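Local coordinates for prolyl oligopeptidase (Novosphingobium capsulatum, PDB 1YR2), which probably hydrolyses oligopeptides on the carboxyl side of proline, and less readily of alanine, as a serine peptidase of the S9A family, at residues 176-181 with 214-219; 204-209 with 252-257; 222-227 with 244-249. One frame throughout, in Å; residues are numbered along the deposited sequence.

Contact 1. Residues 176-181 with 214-219; sequences LLAYSV and LAWLGN
Leu176 meets Trp216 at the start of the strand. Its CB lies 3.7 Å from CH2 of the indole, and the two side chains cross at about a right angle. Leu176 CG stands anti to the carbonyl carbon (chi1 -63°), and its CD1 reaches the carbonyl of the loop residue Asn219, 3.5 Å from the O. Leu177 turns its side chain away, toward strand 163-170. Its carbonyl carbon still comes near the indole edge, close to the ring plane. Ala178 follows, with its CB 3.7 Å from CZ2 of Trp216 and its backbone N in the plane of the ring at the edge. No hydrogen bond joins the two segments; they meet mainly by apolar packing between two neighbouring four-stranded antiparallel sheets, blades of the beta-propeller domain. Strand 176-183 is the second strand of one blade. Strand 215-216 is the first strand of the next. The indole NE1 is not left without a partner, since it donates to the carbonyl of Ala169 on strand 163-170. Further along, CD1 of Leu214 sits 4.0 Å from the O of Ala178 and near CA of Tyr179. Ser180 ends the contact, its CB 4.4 Å from Leu214 CD1.

Contact 2. Residues 204-209 with 252-257; sequences DELKWV and TPQSAD
Gln254 reaches across to the backbone of Lys207 with a nearly straight side chain. Its CB lies 4.1 Å from CD2 of Leu206. Its CG passes Leu206 CD2 at 4.0 Å, and the two side chains cross obliquely. CG is anti to the backbone N (chi1 -178°) and chi2 is extended, carrying the amide to the strand. CD comes within 3.5 Å of Lys207 N. There the amide pairs with N and O of one residue, much as a neighbouring strand could. OE1 accepts from Lys207 N at 2.8 Å, nearly straight at 176°. NE2 donates to Lys207 O at 2.9 Å, in the carbonyl plane and on a lone pair. This joins the outermost strand of one propeller blade, 204-210, to the loop between the last two strands of the next blade. A water also donates to OE1 and to Glu205 O, and NE2 has a second acceptor in Tyr224 OH. With an alanine here, Lys207 N and O would probably lose both amide partners and the water its OE1 acceptor, holding the loop less firmly. Beside the amide, Leu206 CD2 lies 3.7 Å from Asp257 OD2, the oxygen that pairs with Tyr224 OH.

Contact 3. Residues 222-227 with 244-249; sequences LLYSRF and TVWLHR
Tyr224 and Trp246 face each other as a hydrogen-bonded pair in the middle of two antiparallel strands. Each accepts the backbone N-H of the other. The pairs Leu222-His248 and Arg226-Thr244 are bonded in the same way, making six backbone bonds in all. Leu222, Leu223, Tyr224, Val245, Leu247 and His248 are buried and close-knit. On one face of the sheet, CD2 of Leu223 lies 3.9 Å from CD1 of Leu247 and also touches CG1 of Val245. On the other, the Tyr224 ring lies obliquely beside the second strand, its CE1 3.9 Å from CB of His248 and its CZ 3.8 Å from CB of Trp246. The Tyr224 and Trp246 rings are nearly parallel, at 24°, but slid so far apart that they barely overlap. His248 bonds through ND1 to Asp257 and through NE2 to Asp204, which probably fixes how its ring is turned.

Arg226, Thr244 and Trp246 make the looser, partly exposed side. Arg226 lays its CD over one face of the Trp246 five-membered ring, 3.9 Å from the centroid. The guanidinium carbon CZ is farther off, 5.6 Å from the same centroid, so any cation-pi attraction is at most weak. A bend at chi3 (-72°) helps turn the guanidinium back to its own strand, where NE and NH2 both donate to Phe227 O. Trp246 NE1 donates to Thr244 OG1 at 2.7 Å, which helps hold the indole against Arg226.

These are the two central strands of a four-stranded propeller blade. Strand 215-216 flanks 221-226, and strand 258-261 flanks 244-249. The face with Tyr224 and His248 packs on strand 204-210 of the preceding blade, and the face with Leu223 and Val245 packs on strand 270-275 of the following one.

Overall arrangement
All three contacts lie in the N-terminal beta-propeller domain. Contact 3 is the core of one blade. Contacts 1 and 2 are two of the places where that blade meets the preceding one, built from strands 163-170 to 204-210. The centres of contacts 2 and 3 are about 9 Å apart, those of 1 and 3 about 11 Å, and those of 1 and 2 about 13 Å. Along the chain, contacts 1 and 2 cross, contact 1 closes before contact 3 opens, and contact 3 is nested within contact 2. Contact 3 touches both others, and Asp257 is shared by contacts 2 and 3. Together they help build the propeller, which in this family probably limits access of large substrates to the active site.

Contact 1. Residues 176-181 with 214-219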
loop_
_atom_site.group_PDB
_atom_site.type_symbol
_atom_site.label_atom_id
_atom_site.label_comp_id
_atom_site.label_asym_id
_atom_site.label_seq_id
_atom_site.Cartn_x
_atom_site.Cartn_y
_atom_site.Cartn_z
ATOM N N LEU A 176 27.721 -18.840 -2.552
ATOM C CA LEU A 176 28.156 -17.480 -2.186
ATOM C C LEU A 176 26.974 -16.542 -2.179
ATOM O O LEU A 176 25.960 -16.812 -2.845
ATOM C CB LEU A 176 29.150 -16.942 -3.217
ATOM C CG LEU A 176 30.443 -17.704 -3.330
ATOM C CD1 LEU A 176 31.177 -17.205 -4.581
ATOM C CD2 LEU A 176 31.311 -17.518 -2.051
ATOM N N LEU A 177 27.059 -15.500 -1.373
ATOM C CA LEU A 177 26.013 -14.508 -1.305
ATOM C C LEU A 177 26.622 -13.126 -1.404
ATOM O O LEU A 177 27.614 -12.798 -0.745
ATOM C CB LEU A 177 25.209 -14.690 -0.026
ATOM C CG LEU A 177 24.025 -13.740 0.082
ATOM C CD1 LEU A 177 22.775 -14.487 0.011
ATOM C CD2 LEU A 177 24.155 -12.916 1.318
ATOM N N ALA A 178 26.027 -12.330 -2.266
ATOM C CA ALA A 178 26.425 -10.967 -2.487
ATOM C C ALA A 178 25.398 -10.109 -1.819
ATOM O O ALA A 178 24.197 -10.420 -1.859
ATOM C CB ALA A 178 26.489 -10.646 -3.991
ATOM N N TYR A 179 25.849 -9.008 -1.201
ATOM C CA TYR A 179 24.930 -8.089 -0.624
ATOM C C TYR A 179 25.383 -6.655 -0.698
ATOM O O TYR A 179 26.564 -6.401 -0.753
ATOM C CB TYR A 179 24.574 -8.506 0.806
ATOM C CG TYR A 179 25.709 -8.508 1.735
ATOM C CD1 TYR A 179 26.625 -9.556 1.748
ATOM C CD2 TYR A 179 25.848 -7.498 2.663
ATOM C CE1 TYR A 179 27.682 -9.558 2.653
ATOM C CE2 TYR A 179 26.901 -7.494 3.525
ATOM C CZ TYR A 179 27.791 -8.533 3.533
ATOM O OH TYR A 179 28.841 -8.539 4.425
ATOM N N SER A 180 24.403 -5.752 -0.721
ATOM C CA SER A 180 24.612 -4.316 -0.847
ATOM C C SER A 180 24.388 -3.621 0.496
ATOM O O SER A 180 23.326 -3.823 1.126
ATOM C CB SER A 180 23.554 -3.815 -1.801
ATOM O OG SER A 180 23.891 -2.567 -2.191
ATOM N N VAL A 181 25.299 -2.742 0.870
ATOM C CA VAL A 181 25.287 -2.063 2.163
ATOM C C VAL A 181 25.220 -0.557 1.964
ATOM O O VAL A 181 25.955 -0.015 1.150
ATOM C CB VAL A 181 26.589 -2.351 2.948
ATOM C CG1 VAL A 181 26.547 -1.684 4.281
ATOM C CG2 VAL A 181 26.813 -3.873 3.143
ATOM N N LEU A 214 21.865 -6.670 -8.436
ATOM C CA LEU A 214 22.920 -7.599 -8.127
ATOM C C LEU A 214 22.499 -8.780 -8.960
ATOM O O LEU A 214 21.386 -9.300 -8.790
ATOM C CB LEU A 214 22.898 -7.991 -6.657
ATOM C CG LEU A 214 23.144 -6.910 -5.637
ATOM C CD1 LEU A 214 22.949 -7.478 -4.253
ATOM C CD2 LEU A 214 24.516 -6.293 -5.810
ATOM N N ALA A 215 23.327 -9.192 -9.891
ATOM C CA ALA A 215 22.946 -10.329 -10.732
ATOM C C ALA A 215 24.130 -11.215 -10.962
ATOM O O ALA A 215 25.121 -10.802 -11.574
ATOM C CB ALA A 215 22.405 -9.867 -12.062
ATOM N N TRP A 216 24.017 -12.475 -10.538
ATOM C CA TRP A 216 25.126 -13.399 -10.692
ATOM C C TRP A 216 25.185 -13.907 -12.134
ATOM O O TRP A 216 24.157 -14.194 -12.755
ATOM C CB TRP A 216 24.950 -14.590 -9.739
ATOM C CG TRP A 216 25.286 -14.274 -8.310
ATOM C CD1 TRP A 216 24.443 -13.793 -7.347
ATOM C CD2 TRP A 216 26.569 -14.383 -7.687
ATOM N NE1 TRP A 216 25.106 -13.641 -6.159
ATOM C CE2 TRP A 216 26.423 -13.972 -6.342
ATOM C CE3 TRP A 216 27.815 -14.829 -8.120
ATOM C CZ2 TRP A 216 27.480 -13.958 -5.443
ATOM C CZ3 TRP A 216 28.856 -14.823 -7.254
ATOM C CH2 TRP A 216 28.682 -14.413 -5.899
ATOM N N LEU A 217 26.406 -13.995 -12.649
ATOM C CA LEU A 217 26.711 -14.631 -13.903
ATOM C C LEU A 217 27.369 -15.937 -13.513
ATOM O O LEU A 217 28.555 -15.983 -13.233
ATOM C CB LEU A 217 27.612 -13.742 -14.715
ATOM C CG LEU A 217 27.851 -14.145 -16.150
ATOM C CD1 LEU A 217 26.759 -13.649 -17.039
ATOM C CD2 LEU A 217 29.226 -13.645 -16.596
ATOM N N GLY A 218 26.577 -16.973 -13.424
ATOM C CA GLY A 218 27.003 -18.244 -12.845
ATOM C C GLY A 218 27.360 -18.146 -11.370
ATOM O O GLY A 218 26.660 -17.463 -10.621
ATOM N N ASN A 219 28.410 -18.864 -10.945
ATOM C CA ASN A 219 28.743 -18.975 -9.519
ATOM C C ASN A 219 29.895 -18.136 -9.019
ATOM O O ASN A 219 30.122 -18.106 -7.817
ATOM C CB ASN A 219 28.961 -20.448 -9.166
ATOM C CG ASN A 219 27.779 -21.311 -9.630
ATOM O OD1 ASN A 219 26.646 -20.980 -9.352
ATOM N ND2 ASN A 219 28.046 -22.361 -10.329
#

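Contact 2. Residues 204-209 with 252-257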
loop_
_atom_site.group_PDB
_atom_site.type_symbol
_atom_site.label_atom_id
_atom_site.label_comp_id
_atom_site.label_asym_id
_atom_site.label_seq_id
_atom_site.Cartn_x
_atom_site.Cartn_y
_atom_site.Cartn_z
ATOM N N ASP A 204 36.367 -9.464 -1.181
ATOM C CA ASP A 204 35.916 -8.598 -2.305
ATOM C C ASP A 204 34.947 -7.565 -1.813
ATOM O O ASP A 204 34.007 -7.887 -1.024
ATOM C CB ASP A 204 35.172 -9.379 -3.399
ATOM C CG ASP A 204 35.952 -10.570 -3.936
ATOM O OD1 ASP A 204 36.405 -11.449 -3.121
ATOM O OD2 ASP A 204 36.127 -10.714 -5.169
ATOM N N GLU A 205 35.184 -6.327 -2.241
ATOM C CA GLU A 205 34.247 -5.262 -2.013
ATOM C C GLU A 205 34.207 -4.415 -3.248
ATOM O O GLU A 205 35.262 -4.110 -3.873
ATOM C CB GLU A 205 34.595 -4.399 -0.809
ATOM C CG GLU A 205 34.712 -5.100 0.537
ATOM C CD GLU A 205 34.757 -4.099 1.679
ATOM O OE1 GLU A 205 34.999 -2.901 1.417
ATOM O OE2 GLU A 205 34.535 -4.506 2.831
ATOM N N LEU A 206 33.000 -4.001 -3.612
ATOM C CA LEU A 206 32.802 -3.183 -4.790
ATOM C C LEU A 206 32.336 -1.828 -4.292
ATOM O O LEU A 206 31.347 -1.737 -3.521
ATOM C CB LEU A 206 31.761 -3.796 -5.746
ATOM C CG LEU A 206 32.057 -5.225 -6.246
ATOM C CD1 LEU A 206 30.919 -5.695 -7.070
ATOM C CD2 LEU A 206 33.309 -5.327 -7.074
ATOM N N LYS A 207 33.046 -0.781 -4.729
ATOM C CA LYS A 207 32.732 0.597 -4.376
ATOM C C LYS A 207 32.127 1.316 -5.584
ATOM O O LYS A 207 32.203 0.852 -6.724
ATOM C CB LYS A 207 34.001 1.341 -3.855
ATOM C CG LYS A 207 34.586 0.789 -2.552
ATOM C CD LYS A 207 33.567 0.866 -1.435
ATOM C CE LYS A 207 34.155 0.652 -0.026
ATOM N NZ LYS A 207 33.120 1.063 0.983
ATOM N N TRP A 208 31.450 2.419 -5.271
ATOM C CA TRP A 208 30.800 3.337 -6.223
ATOM C C TRP A 208 29.622 2.731 -6.933
ATOM O O TRP A 208 29.253 3.123 -8.039
ATOM C CB TRP A 208 31.801 3.944 -7.201
ATOM C CG TRP A 208 33.000 4.410 -6.485
ATOM C CD1 TRP A 208 34.254 3.861 -6.545
ATOM C CD2 TRP A 208 33.062 5.460 -5.520
ATOM N NE1 TRP A 208 35.102 4.540 -5.706
ATOM C CE2 TRP A 208 34.402 5.530 -5.062
ATOM C CE3 TRP A 208 32.125 6.380 -5.014
ATOM C CZ2 TRP A 208 34.825 6.460 -4.103
ATOM C CZ3 TRP A 208 32.542 7.318 -4.058
ATOM C CH2 TRP A 208 33.885 7.351 -3.616
ATOM N N VAL A 209 29.001 1.774 -6.261
ATOM C CA VAL A 209 27.813 1.124 -6.785
ATOM C C VAL A 209 26.671 2.053 -6.399
ATOM O O VAL A 209 26.658 2.614 -5.296
ATOM C CB VAL A 209 27.656 -0.217 -6.109
ATOM C CG1 VAL A 209 26.347 -0.857 -6.460
ATOM C CG2 VAL A 209 28.837 -1.129 -6.451
ATOM N N THR A 252 39.232 -11.260 -7.396
ATOM C CA THR A 252 40.078 -10.259 -8.009
ATOM C C THR A 252 39.684 -8.899 -7.448
ATOM O O THR A 252 38.611 -8.752 -6.870
ATOM C CB THR A 252 39.938 -10.247 -9.541
ATOM O OG1 THR A 252 38.596 -9.902 -9.905
ATOM C CG2 THR A 252 40.115 -11.648 -10.128
ATOM N N PRO A 253 40.556 -7.919 -7.586
ATOM C CA PRO A 253 40.215 -6.562 -7.185
ATOM C C PRO A 253 39.209 -5.964 -8.158
ATOM O O PRO A 253 39.095 -6.375 -9.330
ATOM C CB PRO A 253 41.556 -5.812 -7.222
ATOM C CG PRO A 253 42.461 -6.646 -8.019
ATOM C CD PRO A 253 41.927 -8.010 -8.097
ATOM N N GLN A 254 38.484 -4.975 -7.656
ATOM C CA GLN A 254 37.519 -4.265 -8.497
ATOM C C GLN A 254 38.193 -3.634 -9.703
ATOM O O GLN A 254 37.562 -3.463 -10.764
ATOM C CB GLN A 254 36.763 -3.202 -7.673
ATOM C CG GLN A 254 35.696 -2.438 -8.489
ATOM C CD GLN A 254 34.815 -1.574 -7.632
ATOM O OE1 GLN A 254 35.220 -1.170 -6.513
ATOM N NE2 GLN A 254 33.588 -1.302 -8.105
ATOM N N SER A 255 39.472 -3.245 -9.555
ATOM C CA SER A 255 40.185 -2.672 -10.692
ATOM C C SER A 255 40.361 -3.655 -11.878
ATOM O O SER A 255 40.679 -3.222 -12.983
ATOM C CB SER A 255 41.540 -2.120 -10.258
ATOM O OG SER A 255 42.294 -3.143 -9.665
ATOM N N ALA A 256 40.150 -4.950 -11.654
ATOM C CA ALA A 256 40.216 -5.918 -12.737
ATOM C C ALA A 256 38.875 -6.100 -13.457
ATOM O O ALA A 256 38.790 -6.826 -14.447
ATOM C CB ALA A 256 40.719 -7.233 -12.204
ATOM N N ASP A 257 37.832 -5.415 -12.979
ATOM C CA ASP A 257 36.497 -5.618 -13.533
ATOM C C ASP A 257 36.443 -5.230 -14.993
ATOM O O ASP A 257 37.195 -4.366 -15.463
ATOM C CB ASP A 257 35.433 -4.806 -12.724
ATOM C CG ASP A 257 35.168 -5.395 -11.337
ATOM O OD1 ASP A 257 35.908 -6.333 -10.876
ATOM O OD2 ASP A 257 34.244 -4.953 -10.613
HETATM O O HOH W 1 36.966 -2.100 -4.113
#

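Contact 3. Residues 222-227 with 244-249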
loop_
_atom_site.group_PDB
_atom_site.type_symbol
_atom_site.label_atom_id
_atom_site.label_comp_id
_atom_site.label_asym_id
_atom_site.label_seq_id
_atom_site.Cartn_x
_atom_site.Cartn_y
_atom_site.Cartn_z
ATOM N N LEU A 222 29.661 -11.411 -10.890
ATOM C CA LEU A 222 28.498 -10.598 -10.537
ATOM C C LEU A 222 28.441 -9.361 -11.427
ATOM O O LEU A 222 29.435 -8.644 -11.543
ATOM C CB LEU A 222 28.627 -10.140 -9.082
ATOM C CG LEU A 222 27.348 -9.470 -8.561
ATOM C CD1 LEU A 222 26.332 -10.476 -8.074
ATOM C CD2 LEU A 222 27.626 -8.482 -7.475
ATOM N N LEU A 223 27.304 -9.154 -12.080
ATOM C CA LEU A 223 27.016 -7.909 -12.797
ATOM C C LEU A 223 26.383 -6.874 -11.874
ATOM O O LEU A 223 25.500 -7.193 -11.068
ATOM C CB LEU A 223 26.012 -8.161 -13.931
ATOM C CG LEU A 223 26.492 -8.989 -15.096
ATOM C CD1 LEU A 223 25.310 -9.534 -15.887
ATOM C CD2 LEU A 223 27.369 -8.184 -16.006
ATOM N N TYR A 224 26.827 -5.636 -12.025
ATOM C CA TYR A 224 26.381 -4.541 -11.193
ATOM C C TYR A 224 26.516 -3.231 -11.975
ATOM O O TYR A 224 27.153 -3.168 -13.024
ATOM C CB TYR A 224 27.206 -4.487 -9.892
ATOM C CG TYR A 224 28.668 -4.092 -10.071
ATOM C CD1 TYR A 224 29.638 -5.032 -10.467
ATOM C CD2 TYR A 224 29.090 -2.792 -9.843
ATOM C CE1 TYR A 224 30.945 -4.659 -10.643
ATOM C CE2 TYR A 224 30.404 -2.405 -10.055
ATOM C CZ TYR A 224 31.342 -3.366 -10.401
ATOM O OH TYR A 224 32.654 -2.982 -10.538
ATOM N N SER A 225 25.876 -2.194 -11.473
ATOM C CA SER A 225 25.979 -0.878 -12.067
ATOM C C SER A 225 26.665 0.079 -11.112
ATOM O O SER A 225 26.519 -0.028 -9.895
ATOM C CB SER A 225 24.587 -0.356 -12.421
ATOM O OG SER A 225 23.929 -1.268 -13.308
ATOM N N ARG A 226 27.461 0.980 -11.682
ATOM C CA ARG A 226 28.248 1.923 -10.926
ATOM C C ARG A 226 28.416 3.245 -11.706
ATOM O O ARG A 226 28.071 3.329 -12.878
ATOM C CB ARG A 226 29.616 1.364 -10.604
ATOM C CG ARG A 226 30.507 1.048 -11.815
ATOM C CD ARG A 226 31.995 0.848 -11.430
ATOM N NE ARG A 226 32.538 2.152 -11.087
ATOM C CZ ARG A 226 33.744 2.375 -10.553
ATOM N NH1 ARG A 226 34.580 1.361 -10.360
ATOM N NH2 ARG A 226 34.102 3.632 -10.250
ATOM N N PHE A 227 28.974 4.227 -11.015
ATOM C CA PHE A 227 29.300 5.537 -11.559
ATOM C C PHE A 227 30.781 5.812 -11.348
ATOM O O PHE A 227 31.430 5.139 -10.577
ATOM C CB PHE A 227 28.510 6.645 -10.869
ATOM C CG PHE A 227 27.037 6.579 -11.128
ATOM C CD1 PHE A 227 26.224 5.679 -10.435
ATOM C CD2 PHE A 227 26.455 7.423 -12.053
ATOM C CE1 PHE A 227 24.826 5.604 -10.683
ATOM C CE2 PHE A 227 25.102 7.347 -12.305
ATOM C CZ PHE A 227 24.280 6.412 -11.600
ATOM N N THR A 244 27.226 2.894 -15.627
ATOM C CA THR A 244 27.762 1.801 -16.466
ATOM C C THR A 244 27.630 0.433 -15.791
ATOM O O THR A 244 27.674 0.345 -14.587
ATOM C CB THR A 244 29.217 2.069 -16.907
ATOM O OG1 THR A 244 30.031 2.298 -15.760
ATOM C CG2 THR A 244 29.316 3.359 -17.654
ATOM N N VAL A 245 27.405 -0.598 -16.595
ATOM C CA VAL A 245 27.282 -1.979 -16.132
ATOM C C VAL A 245 28.661 -2.628 -16.282
ATOM O O VAL A 245 29.268 -2.488 -17.331
ATOM C CB VAL A 245 26.232 -2.743 -16.933
ATOM C CG1 VAL A 245 26.112 -4.203 -16.417
ATOM C CG2 VAL A 245 24.928 -2.071 -16.853
ATOM N N TRP A 246 29.148 -3.240 -15.198
ATOM C CA TRP A 246 30.421 -3.967 -15.114
ATOM C C TRP A 246 30.233 -5.384 -14.583
ATOM O O TRP A 246 29.204 -5.695 -13.954
ATOM C CB TRP A 246 31.368 -3.246 -14.177
ATOM C CG TRP A 246 31.761 -1.898 -14.593
ATOM C CD1 TRP A 246 30.978 -0.750 -14.615
ATOM C CD2 TRP A 246 33.059 -1.497 -15.057
ATOM N NE1 TRP A 246 31.725 0.316 -15.064
ATOM C CE2 TRP A 246 33.005 -0.102 -15.316
ATOM C CE3 TRP A 246 34.284 -2.184 -15.271
ATOM C CZ2 TRP A 246 34.111 0.618 -15.789
ATOM C CZ3 TRP A 246 35.365 -1.479 -15.730
ATOM C CH2 TRP A 246 35.280 -0.083 -15.993
ATOM N N LEU A 247 31.267 -6.208 -14.796
ATOM C CA LEU A 247 31.311 -7.600 -14.351
ATOM C C LEU A 247 32.474 -7.703 -13.385
ATOM O O LEU A 247 33.622 -7.387 -13.722
ATOM C CB LEU A 247 31.494 -8.576 -15.509
ATOM C CG LEU A 247 31.552 -10.065 -15.181
ATOM C CD1 LEU A 247 30.163 -10.508 -14.696
ATOM C CD2 LEU A 247 31.996 -10.873 -16.375
ATOM N N HIS A 248 32.179 -8.159 -12.180
ATOM C CA HIS A 248 33.215 -8.456 -11.217
ATOM C C HIS A 248 33.465 -9.960 -11.135
ATOM O O HIS A 248 32.534 -10.738 -10.869
ATOM C CB HIS A 248 32.846 -7.953 -9.818
ATOM C CG HIS A 248 33.863 -8.304 -8.784
ATOM N ND1 HIS A 248 35.148 -7.822 -8.831
ATOM C CD2 HIS A 248 33.805 -9.131 -7.702
ATOM C CE1 HIS A 248 35.834 -8.301 -7.803
ATOM N NE2 HIS A 248 35.051 -9.111 -7.115
ATOM N N ARG A 249 34.731 -10.350 -11.253
ATOM C CA ARG A 249 35.121 -11.757 -11.036
ATOM C C ARG A 249 35.623 -12.008 -9.626
ATOM O O ARG A 249 36.459 -11.302 -9.110
ATOM C CB ARG A 249 36.130 -12.200 -12.097
ATOM C CG ARG A 249 35.449 -12.330 -13.490
ATOM C CD ARG A 249 36.398 -12.834 -14.568
ATOM N NE ARG A 249 35.749 -12.963 -15.871
ATOM C CZ ARG A 249 35.739 -12.018 -16.795
ATOM N NH1 ARG A 249 36.328 -10.837 -16.593
ATOM N NH2 ARG A 249 35.138 -12.261 -17.934
#